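Local coordinates for transcriptional regulator, LYSR family (Neisseria meningitidis, PDB 4AB5), which probably controls transcription of methionine-biosynthesis genes as a MetR-like, DNA-binding LysR-type regulator, of which this chain is the regulatory domain, at residues A100-I104 with I124-I130; E106-P112 with P132-E138. All coordinates share one frame; numbering follows the deposited sequence.

Overall arrangement
Both contacts lie in the same half of the periplasmic-binding-protein-like regulatory domain, their centres about 14 Å apart. The segments alternate along the chain: 100-104, 106-112, 124-130 and 132-138. Contact 2 pairs the parallel strands 108-110 and 134-136 of a beta-alpha-beta unit, and contact 1 fastens the C-terminal end of its connecting helix, 119-125, to the turn that leads into the first strand. Leu125 joins the two, its CD2 resting on Leu108 and Pro132, while Phe103 O packs against Pro132 CB. Contact 1 meets no second subunit, so one beta-alpha-beta unit carries both an intradomain packing contact and a salt bridge, Arg135 to Asp40 of the second subunit.

Contact 1. Residues A100-I104 with I124-I130; sequences AEDFI and ILIPKNI
An apolar contact with a salt bridge at its solvent-exposed side packs the helical turn 100-104 against the C-terminal end of helix 119-125, the connecting helix of a beta-alpha-beta unit in the LysR regulatory domain. A Schellman motif with Asn129 as its C-prime residue ends that helix. Leu125 O accepts from both Lys128 N and Ile130 N. The reversal brings Ile130 back against the turn. Its CD1 lies 3.6 Å from Ala100 O, while its CG1 meets Ile104 CG1 at 3.8 Å, the two isoleucine side chains crossing at about a right angle. Ala100 points its methyl into the helix end, where CB touches Ile124 CG2 at 3.7 Å and also the CD methylene of Lys128. Deeper in, Leu125 CD1 sits over one face of the Phe103 ring, 4.0 Å from Phe103 CD1; Leu120 of the same helix and Ile175 of strand 171-189 add to the packing round this ring. On the exposed side the Glu101 chain bends at chi2 (76°) and brings its carboxylate to Lys128, whose chain crosses it nearly perpendicularly. Lys128 NZ donates to the syn lone pair of Glu101 OE2 at 3.2 Å, and one water closes the bridge, donating to Glu101 OE1 at 2.6 Å and accepting from Lys128 NZ at 2.7 Å.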
ATOM      1  N   ALA B 100     -20.744 -15.568 -12.289  1.00 41.77           N
ATOM      2  CA  ALA B 100     -19.579 -16.326 -11.811  1.00 41.45           C
ATOM      3  C   ALA B 100     -18.785 -16.936 -12.992  1.00 46.31           C
ATOM      4  O   ALA B 100     -17.551 -16.879 -13.003  1.00 46.27           O
ATOM      5  CB  ALA B 100     -20.030 -17.423 -10.859  1.00 43.55           C
ATOM      6  N   GLU B 101     -19.511 -17.441 -14.014  1.00 42.40           N
ATOM      7  CA  GLU B 101     -18.984 -18.041 -15.247  1.00 41.63           C
ATOM      8  C   GLU B 101     -18.169 -17.069 -16.124  1.00 43.85           C
ATOM      9  O   GLU B 101     -17.334 -17.524 -16.906  1.00 43.10           O
ATOM     10  CB  GLU B 101     -20.126 -18.667 -16.069  1.00 44.14           C
ATOM     11  CG  GLU B 101     -20.705 -19.954 -15.485  1.00 53.23           C
ATOM     12  CD  GLU B 101     -21.637 -19.857 -14.287  1.00 75.60           C
ATOM     13  OE1 GLU B 101     -22.072 -18.732 -13.943  1.00 72.58           O
ATOM     14  OE2 GLU B 101     -21.933 -20.918 -13.689  1.00 69.87           O
ATOM     15  N   ASP B 102     -18.400 -15.739 -15.996  1.00 39.54           N
ATOM     16  CA  ASP B 102     -17.675 -14.706 -16.757  1.00 37.64           C
ATOM     17  C   ASP B 102     -16.212 -14.550 -16.312  1.00 41.35           C
ATOM     18  O   ASP B 102     -15.404 -13.980 -17.048  1.00 40.29           O
ATOM     19  CB  ASP B 102     -18.416 -13.355 -16.730  1.00 38.76           C
ATOM     20  CG  ASP B 102     -19.750 -13.338 -17.454  1.00 51.75           C
ATOM     21  OD1 ASP B 102     -19.857 -13.970 -18.528  1.00 56.37           O
ATOM     22  OD2 ASP B 102     -20.675 -12.656 -16.973  1.00 54.44           O
ATOM     23  N   PHE B 103     -15.881 -15.082 -15.122  1.00 38.64           N
ATOM     24  CA  PHE B 103     -14.555 -15.076 -14.517  1.00 37.73           C
ATOM     25  C   PHE B 103     -13.689 -16.261 -14.989  1.00 42.83           C
ATOM     26  O   PHE B 103     -12.470 -16.189 -14.850  1.00 42.11           O
ATOM     27  CB  PHE B 103     -14.679 -15.100 -12.981  1.00 39.84           C
ATOM     28  CG  PHE B 103     -15.325 -13.878 -12.366  1.00 41.07           C
ATOM     29  CD1 PHE B 103     -16.707 -13.797 -12.226  1.00 43.17           C
ATOM     30  CD2 PHE B 103     -14.549 -12.809 -11.917  1.00 42.58           C
ATOM     31  CE1 PHE B 103     -17.302 -12.664 -11.667  1.00 45.27           C
ATOM     32  CE2 PHE B 103     -15.147 -11.676 -11.360  1.00 42.50           C
ATOM     33  CZ  PHE B 103     -16.516 -11.613 -11.236  1.00 42.41           C
ATOM     34  N   ILE B 104     -14.308 -17.336 -15.545  1.00 41.56           N
ATOM     35  CA  ILE B 104     -13.645 -18.567 -16.006  1.00 42.32           C
ATOM     36  C   ILE B 104     -12.326 -18.391 -16.798  1.00 48.19           C
ATOM     37  O   ILE B 104     -11.294 -18.920 -16.387  1.00 48.90           O
ATOM     38  CB  ILE B 104     -14.629 -19.621 -16.613  1.00 46.15           C
ATOM     39  CG1 ILE B 104     -15.526 -20.227 -15.515  1.00 47.36           C
ATOM     40  CG2 ILE B 104     -13.883 -20.742 -17.383  1.00 45.67           C
ATOM     41  CD1 ILE B 104     -16.738 -21.002 -15.991  1.00 52.49           C
ATOM     42  N   ILE B 124     -18.650 -16.539  -4.187  1.00 47.24           N
ATOM     43  CA  ILE B 124     -19.142 -16.720  -5.559  1.00 46.83           C
ATOM     44  C   ILE B 124     -18.448 -17.812  -6.386  1.00 51.88           C
ATOM     45  O   ILE B 124     -19.126 -18.657  -6.970  1.00 54.30           O
ATOM     46  CB  ILE B 124     -19.144 -15.329  -6.295  1.00 48.20           C
ATOM     47  CG1 ILE B 124     -19.783 -14.189  -5.419  1.00 48.61           C
ATOM     48  CG2 ILE B 124     -19.692 -15.396  -7.739  1.00 47.61           C
ATOM     49  CD1 ILE B 124     -20.912 -13.293  -6.015  1.00 58.96           C
ATOM     50  N   LEU B 125     -17.118 -17.750  -6.476  1.00 46.39           N
ATOM     51  CA  LEU B 125     -16.265 -18.606  -7.300  1.00 45.32           C
ATOM     52  C   LEU B 125     -16.073 -20.018  -6.730  1.00 49.79           C
ATOM     53  O   LEU B 125     -16.463 -20.981  -7.394  1.00 50.40           O
ATOM     54  CB  LEU B 125     -14.907 -17.899  -7.524  1.00 43.64           C
ATOM     55  CG  LEU B 125     -14.727 -16.903  -8.694  1.00 46.33           C
ATOM     56  CD1 LEU B 125     -15.977 -16.094  -9.004  1.00 45.80           C
ATOM     57  CD2 LEU B 125     -13.577 -15.979  -8.429  1.00 47.10           C
ATOM     58  N   ILE B 126     -15.471 -20.142  -5.517  1.00 45.33           N
ATOM     59  CA  ILE B 126     -15.220 -21.424  -4.835  1.00 46.27           C
ATOM     60  C   ILE B 126     -16.494 -22.301  -4.808  1.00 52.08           C
ATOM     61  O   ILE B 126     -16.396 -23.434  -5.293  1.00 53.56           O
ATOM     62  CB  ILE B 126     -14.541 -21.270  -3.437  1.00 48.83           C
ATOM     63  CG1 ILE B 126     -13.143 -20.618  -3.530  1.00 47.16           C
ATOM     64  CG2 ILE B 126     -14.511 -22.594  -2.637  1.00 51.79           C
ATOM     65  CD1 ILE B 126     -12.769 -20.010  -2.292  1.00 51.48           C
ATOM     66  N   PRO B 127     -17.697 -21.803  -4.372  1.00 48.95           N
ATOM     67  CA  PRO B 127     -18.895 -22.665  -4.380  1.00 50.35           C
ATOM     68  C   PRO B 127     -19.346 -23.157  -5.746  1.00 55.02           C
ATOM     69  O   PRO B 127     -20.033 -24.176  -5.819  1.00 56.86           O
ATOM     70  CB  PRO B 127     -19.974 -21.805  -3.708  1.00 52.28           C
ATOM     71  CG  PRO B 127     -19.497 -20.434  -3.778  1.00 55.02           C
ATOM     72  CD  PRO B 127     -18.008 -20.491  -3.755  1.00 49.83           C
ATOM     73  N   LYS B 128     -18.967 -22.448  -6.822  1.00 49.64           N
ATOM     74  CA  LYS B 128     -19.324 -22.847  -8.177  1.00 49.05           C
ATOM     75  C   LYS B 128     -18.199 -23.658  -8.820  1.00 52.26           C
ATOM     76  O   LYS B 128     -18.356 -24.124  -9.951  1.00 51.53           O
ATOM     77  CB  LYS B 128     -19.701 -21.624  -9.026  1.00 50.16           C
ATOM     78  CG  LYS B 128     -21.122 -21.147  -8.793  1.00 59.51           C
ATOM     79  CD  LYS B 128     -21.759 -20.662 -10.072  1.00 66.31           C
ATOM     80  CE  LYS B 128     -23.252 -20.544  -9.923  1.00 79.44           C
ATOM     81  NZ  LYS B 128     -23.912 -20.275 -11.226  1.00 92.04           N
ATOM     82  N   ASN B 129     -17.089 -23.868  -8.077  1.00 48.72           N
ATOM     83  CA  ASN B 129     -15.888 -24.596  -8.508  1.00 48.96           C
ATOM     84  C   ASN B 129     -15.122 -23.844  -9.627  1.00 51.40           C
ATOM     85  O   ASN B 129     -14.570 -24.454 -10.560  1.00 51.34           O
ATOM     86  CB  ASN B 129     -16.207 -26.067  -8.859  1.00 52.60           C
ATOM     87  CG  ASN B 129     -15.013 -26.983  -8.935  1.00 73.27           C
ATOM     88  OD1 ASN B 129     -14.160 -27.032  -8.039  1.00 71.58           O
ATOM     89  ND2 ASN B 129     -14.949 -27.753 -10.011  1.00 61.49           N
ATOM     90  N   ILE B 130     -15.083 -22.500  -9.509  1.00 45.50           N
ATOM     91  CA  ILE B 130     -14.369 -21.627 -10.432  1.00 43.02           C
ATOM     92  C   ILE B 130     -13.106 -21.105  -9.729  1.00 46.41           C
ATOM     93  O   ILE B 130     -13.196 -20.457  -8.693  1.00 45.65           O
ATOM     94  CB  ILE B 130     -15.290 -20.494 -10.981  1.00 44.51           C
ATOM     95  CG1 ILE B 130     -16.407 -21.084 -11.882  1.00 44.95           C
ATOM     96  CG2 ILE B 130     -14.474 -19.414 -11.722  1.00 42.84           C
ATOM     97  CD1 ILE B 130     -17.703 -20.314 -11.935  1.00 45.24           C
TER
HETATM   98  O   HOH W   1     -24.403 -18.257 -12.958  1.00 46.70           O

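Contact 2. Residues E106-P112 with P132-E138; sequences ETLITYP and PPRRHSE
Pro132 and Pro133 lead into strand 134-136 by packing on Glu106 O, and Pro132 CG also touches Leu108 CB. The two strands run parallel and form a two-stranded sheet, joined by a right-handed beta-alpha-beta crossover through helix 119-125. Pro133 O takes the first backbone bond, from Leu108 N at 2.7 Å. Arg134 lies alongside Leu108, pointing the same way, and Leu108 CD2 covers one face of its guanidinium. Bends at chi2 and chi3 fold the arginine back on its own chain, where NH1 donates to Pro132 O at 2.6 Å, within both the carbonyl and guanidinium planes; NH2 forms a salt bridge with Asp115. Arg135 N donates to Leu108 O at 2.9 Å, and Arg135 O accepts from Thr110 N. Its side chain turns to the other side of the sheet, where CB packs on Thr107 CG2 and Ile109 CG1 before the guanidinium leaves for Asp40 of the second subunit. His136 runs beside Thr110, and its ND1 donates to Thr110 OG1 at 3.2 Å, close to the ring plane. Ser137 N closes the backbone pairing on Thr110 O at 3.1 Å, while Ser137 O touches Tyr111 CD1. The bent Glu138 side chain packs obliquely on the Pro112 ring. Three partners grip the Thr110 hydroxyl: it accepts from His136 ND1 and a water, which in turn takes a weak bond from Arg134 NE, and donates to Tyr111 O. The two arginines, on opposite faces of the strand pair, bind separate carboxylates, one within the domain and one across the dimer.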
ATOM      1  N   GLU B 106     -10.664 -15.332 -17.650  1.00 44.18           N
ATOM      2  CA  GLU B 106      -9.963 -14.143 -17.183  1.00 42.63           C
ATOM      3  C   GLU B 106      -8.970 -14.356 -16.043  1.00 45.13           C
ATOM      4  O   GLU B 106      -9.217 -15.172 -15.159  1.00 46.60           O
ATOM      5  CB  GLU B 106     -10.999 -13.078 -16.770  1.00 44.01           C
ATOM      6  CG  GLU B 106     -11.465 -12.127 -17.872  1.00 55.89           C
ATOM      7  CD  GLU B 106     -12.264 -12.663 -19.038  1.00 76.99           C
ATOM      8  OE1 GLU B 106     -13.454 -12.997 -18.834  1.00 84.50           O
ATOM      9  OE2 GLU B 106     -11.750 -12.617 -20.180  1.00 65.98           O
ATOM     10  N   THR B 107      -7.878 -13.553 -16.036  1.00 38.03           N
ATOM     11  CA  THR B 107      -6.863 -13.509 -14.977  1.00 35.85           C
ATOM     12  C   THR B 107      -7.452 -12.614 -13.879  1.00 38.29           C
ATOM     13  O   THR B 107      -7.912 -11.512 -14.173  1.00 38.72           O
ATOM     14  CB  THR B 107      -5.511 -12.964 -15.541  1.00 34.84           C
ATOM     15  OG1 THR B 107      -4.918 -13.951 -16.385  1.00 33.24           O
ATOM     16  CG2 THR B 107      -4.507 -12.583 -14.451  1.00 27.00           C
ATOM     17  N   LEU B 108      -7.460 -13.087 -12.628  1.00 33.83           N
ATOM     18  CA  LEU B 108      -7.990 -12.329 -11.502  1.00 32.91           C
ATOM     19  C   LEU B 108      -6.854 -11.681 -10.699  1.00 36.03           C
ATOM     20  O   LEU B 108      -5.938 -12.372 -10.251  1.00 35.35           O
ATOM     21  CB  LEU B 108      -8.888 -13.226 -10.610  1.00 33.71           C
ATOM     22  CG  LEU B 108      -9.710 -12.532  -9.486  1.00 36.94           C
ATOM     23  CD1 LEU B 108     -10.748 -11.558 -10.051  1.00 36.45           C
ATOM     24  CD2 LEU B 108     -10.386 -13.551  -8.606  1.00 35.91           C
ATOM     25  N   ILE B 109      -6.902 -10.350 -10.552  1.00 32.34           N
ATOM     26  CA  ILE B 109      -5.910  -9.594  -9.781  1.00 31.45           C
ATOM     27  C   ILE B 109      -6.454  -9.341  -8.377  1.00 36.13           C
ATOM     28  O   ILE B 109      -7.541  -8.788  -8.225  1.00 35.63           O
ATOM     29  CB  ILE B 109      -5.379  -8.327 -10.509  1.00 33.19           C
ATOM     30  CG1 ILE B 109      -5.026  -8.657 -11.980  1.00 32.99           C
ATOM     31  CG2 ILE B 109      -4.159  -7.740  -9.765  1.00 32.41           C
ATOM     32  CD1 ILE B 109      -5.067  -7.525 -12.892  1.00 39.99           C
ATOM     33  N   THR B 110      -5.750  -9.873  -7.361  1.00 34.00           N
ATOM     34  CA  THR B 110      -6.141  -9.802  -5.948  1.00 34.17           C
ATOM     35  C   THR B 110      -4.947  -9.418  -5.066  1.00 36.78           C
ATOM     36  O   THR B 110      -3.816  -9.339  -5.550  1.00 34.55           O
ATOM     37  CB  THR B 110      -6.665 -11.195  -5.460  1.00 45.45           C
ATOM     38  OG1 THR B 110      -5.569 -12.089  -5.243  1.00 47.89           O
ATOM     39  CG2 THR B 110      -7.686 -11.838  -6.395  1.00 44.37           C
ATOM     40  N   TYR B 111      -5.196  -9.264  -3.750  1.00 34.80           N
ATOM     41  CA  TYR B 111      -4.154  -9.047  -2.746  1.00 34.29           C
ATOM     42  C   TYR B 111      -3.499 -10.414  -2.476  1.00 39.52           C
ATOM     43  O   TYR B 111      -4.159 -11.438  -2.699  1.00 37.88           O
ATOM     44  CB  TYR B 111      -4.727  -8.415  -1.468  1.00 34.42           C
ATOM     45  CG  TYR B 111      -5.339  -7.060  -1.728  1.00 33.95           C
ATOM     46  CD1 TYR B 111      -4.542  -5.958  -2.028  1.00 34.88           C
ATOM     47  CD2 TYR B 111      -6.720  -6.886  -1.737  1.00 34.78           C
ATOM     48  CE1 TYR B 111      -5.104  -4.708  -2.295  1.00 35.23           C
ATOM     49  CE2 TYR B 111      -7.295  -5.641  -2.010  1.00 35.31           C
ATOM     50  CZ  TYR B 111      -6.480  -4.555  -2.288  1.00 43.22           C
ATOM     51  OH  TYR B 111      -7.034  -3.327  -2.556  1.00 47.07           O
ATOM     52  N   PRO B 112      -2.197 -10.481  -2.085  1.00 38.65           N
ATOM     53  CA  PRO B 112      -1.539 -11.795  -1.917  1.00 40.49           C
ATOM     54  C   PRO B 112      -1.931 -12.435  -0.594  1.00 46.32           C
ATOM     55  O   PRO B 112      -1.184 -12.421   0.394  1.00 47.44           O
ATOM     56  CB  PRO B 112      -0.037 -11.461  -2.013  1.00 41.89           C
ATOM     57  CG  PRO B 112       0.028  -9.993  -2.361  1.00 44.26           C
ATOM     58  CD  PRO B 112      -1.234  -9.399  -1.831  1.00 39.12           C
ATOM     59  N   PRO B 132     -10.107 -19.118 -11.308  1.00 41.15           N
ATOM     60  CA  PRO B 132      -9.420 -18.507 -12.460  1.00 40.90           C
ATOM     61  C   PRO B 132      -7.914 -18.277 -12.250  1.00 44.37           C
ATOM     62  O   PRO B 132      -7.477 -18.287 -11.095  1.00 44.35           O
ATOM     63  CB  PRO B 132     -10.160 -17.171 -12.631  1.00 41.81           C
ATOM     64  CG  PRO B 132     -10.667 -16.847 -11.291  1.00 45.96           C
ATOM     65  CD  PRO B 132     -11.030 -18.157 -10.666  1.00 42.71           C
ATOM     66  N   PRO B 133      -7.101 -18.048 -13.327  1.00 39.54           N
ATOM     67  CA  PRO B 133      -5.666 -17.741 -13.118  1.00 38.36           C
ATOM     68  C   PRO B 133      -5.527 -16.468 -12.286  1.00 39.03           C
ATOM     69  O   PRO B 133      -6.342 -15.557 -12.410  1.00 36.60           O
ATOM     70  CB  PRO B 133      -5.122 -17.518 -14.537  1.00 39.62           C
ATOM     71  CG  PRO B 133      -6.133 -18.108 -15.438  1.00 44.95           C
ATOM     72  CD  PRO B 133      -7.450 -17.990 -14.759  1.00 40.91           C
ATOM     73  N   ARG B 134      -4.541 -16.444 -11.389  1.00 35.78           N
ATOM     74  CA  ARG B 134      -4.362 -15.337 -10.472  1.00 34.62           C
ATOM     75  C   ARG B 134      -3.098 -14.561 -10.716  1.00 39.55           C
ATOM     76  O   ARG B 134      -2.106 -15.099 -11.209  1.00 39.07           O
ATOM     77  CB  ARG B 134      -4.431 -15.816  -9.005  1.00 31.90           C
ATOM     78  CG  ARG B 134      -5.593 -16.747  -8.668  1.00 30.20           C
ATOM     79  CD  ARG B 134      -6.932 -16.040  -8.603  1.00 37.81           C
ATOM     80  NE  ARG B 134      -7.755 -16.542  -7.497  1.00 51.48           N
ATOM     81  CZ  ARG B 134      -8.532 -17.611  -7.581  1.00 71.00           C
ATOM     82  NH1 ARG B 134      -8.593 -18.307  -8.705  1.00 70.43           N
ATOM     83  NH2 ARG B 134      -9.250 -17.997  -6.542  1.00 58.83           N
ATOM     84  N   ARG B 135      -3.155 -13.285 -10.339  1.00 36.44           N
ATOM     85  CA  ARG B 135      -2.100 -12.280 -10.382  1.00 35.35           C
ATOM     86  C   ARG B 135      -2.239 -11.556  -9.031  1.00 36.38           C
ATOM     87  O   ARG B 135      -3.367 -11.366  -8.569  1.00 34.38           O
ATOM     88  CB  ARG B 135      -2.342 -11.338 -11.568  1.00 37.36           C
ATOM     89  CG  ARG B 135      -1.201 -10.378 -11.869  1.00 52.09           C
ATOM     90  CD  ARG B 135      -0.209 -10.931 -12.872  1.00 58.75           C
ATOM     91  NE  ARG B 135       0.987 -10.084 -12.922  1.00 58.90           N
ATOM     92  CZ  ARG B 135       1.285  -9.246 -13.909  1.00 62.44           C
ATOM     93  NH1 ARG B 135       0.501  -9.160 -14.979  1.00 40.99           N
ATOM     94  NH2 ARG B 135       2.386  -8.512 -13.851  1.00 47.83           N
ATOM     95  N   HIS B 136      -1.117 -11.239  -8.358  1.00 33.21           N
ATOM     96  CA  HIS B 136      -1.163 -10.632  -7.016  1.00 33.24           C
ATOM     97  C   HIS B 136      -0.413  -9.329  -6.879  1.00 36.81           C
ATOM     98  O   HIS B 136       0.617  -9.122  -7.521  1.00 38.09           O
ATOM     99  CB  HIS B 136      -0.647 -11.601  -5.936  1.00 34.63           C
ATOM    100  CG  HIS B 136      -1.265 -12.958  -5.973  1.00 38.77           C
ATOM    101  ND1 HIS B 136      -2.566 -13.164  -5.566  1.00 41.00           N
ATOM    102  CD2 HIS B 136      -0.722 -14.144  -6.335  1.00 40.86           C
ATOM    103  CE1 HIS B 136      -2.776 -14.463  -5.690  1.00 41.16           C
ATOM    104  NE2 HIS B 136      -1.698 -15.090  -6.165  1.00 41.69           N
ATOM    105  N   SER B 137      -0.907  -8.475  -5.982  1.00 31.65           N
ATOM    106  CA  SER B 137      -0.294  -7.196  -5.641  1.00 30.63           C
ATOM    107  C   SER B 137      -0.733  -6.761  -4.246  1.00 32.26           C
ATOM    108  O   SER B 137      -1.907  -6.875  -3.900  1.00 30.36           O
ATOM    109  CB  SER B 137      -0.651  -6.121  -6.668  1.00 33.51           C
ATOM    110  OG  SER B 137       0.035  -4.913  -6.389  1.00 40.85           O
ATOM    111  N   GLU B 138       0.217  -6.250  -3.455  1.00 28.42           N
ATOM    112  CA  GLU B 138      -0.035  -5.712  -2.114  1.00 27.35           C
ATOM    113  C   GLU B 138      -0.644  -4.302  -2.206  1.00 31.66           C
ATOM    114  O   GLU B 138      -1.189  -3.818  -1.220  1.00 33.46           O
ATOM    115  CB  GLU B 138       1.281  -5.644  -1.310  1.00 28.74           C
ATOM    116  CG  GLU B 138       1.897  -6.999  -0.972  1.00 37.64           C
ATOM    117  CD  GLU B 138       1.260  -7.783   0.166  1.00 52.65           C
ATOM    118  OE1 GLU B 138       0.496  -7.195   0.965  1.00 42.49           O
ATOM    119  OE2 GLU B 138       1.567  -8.990   0.282  1.00 47.52           O
TER
HETATM  120  O   HOH W   2      -5.737 -15.088  -5.673  1.00 36.98           O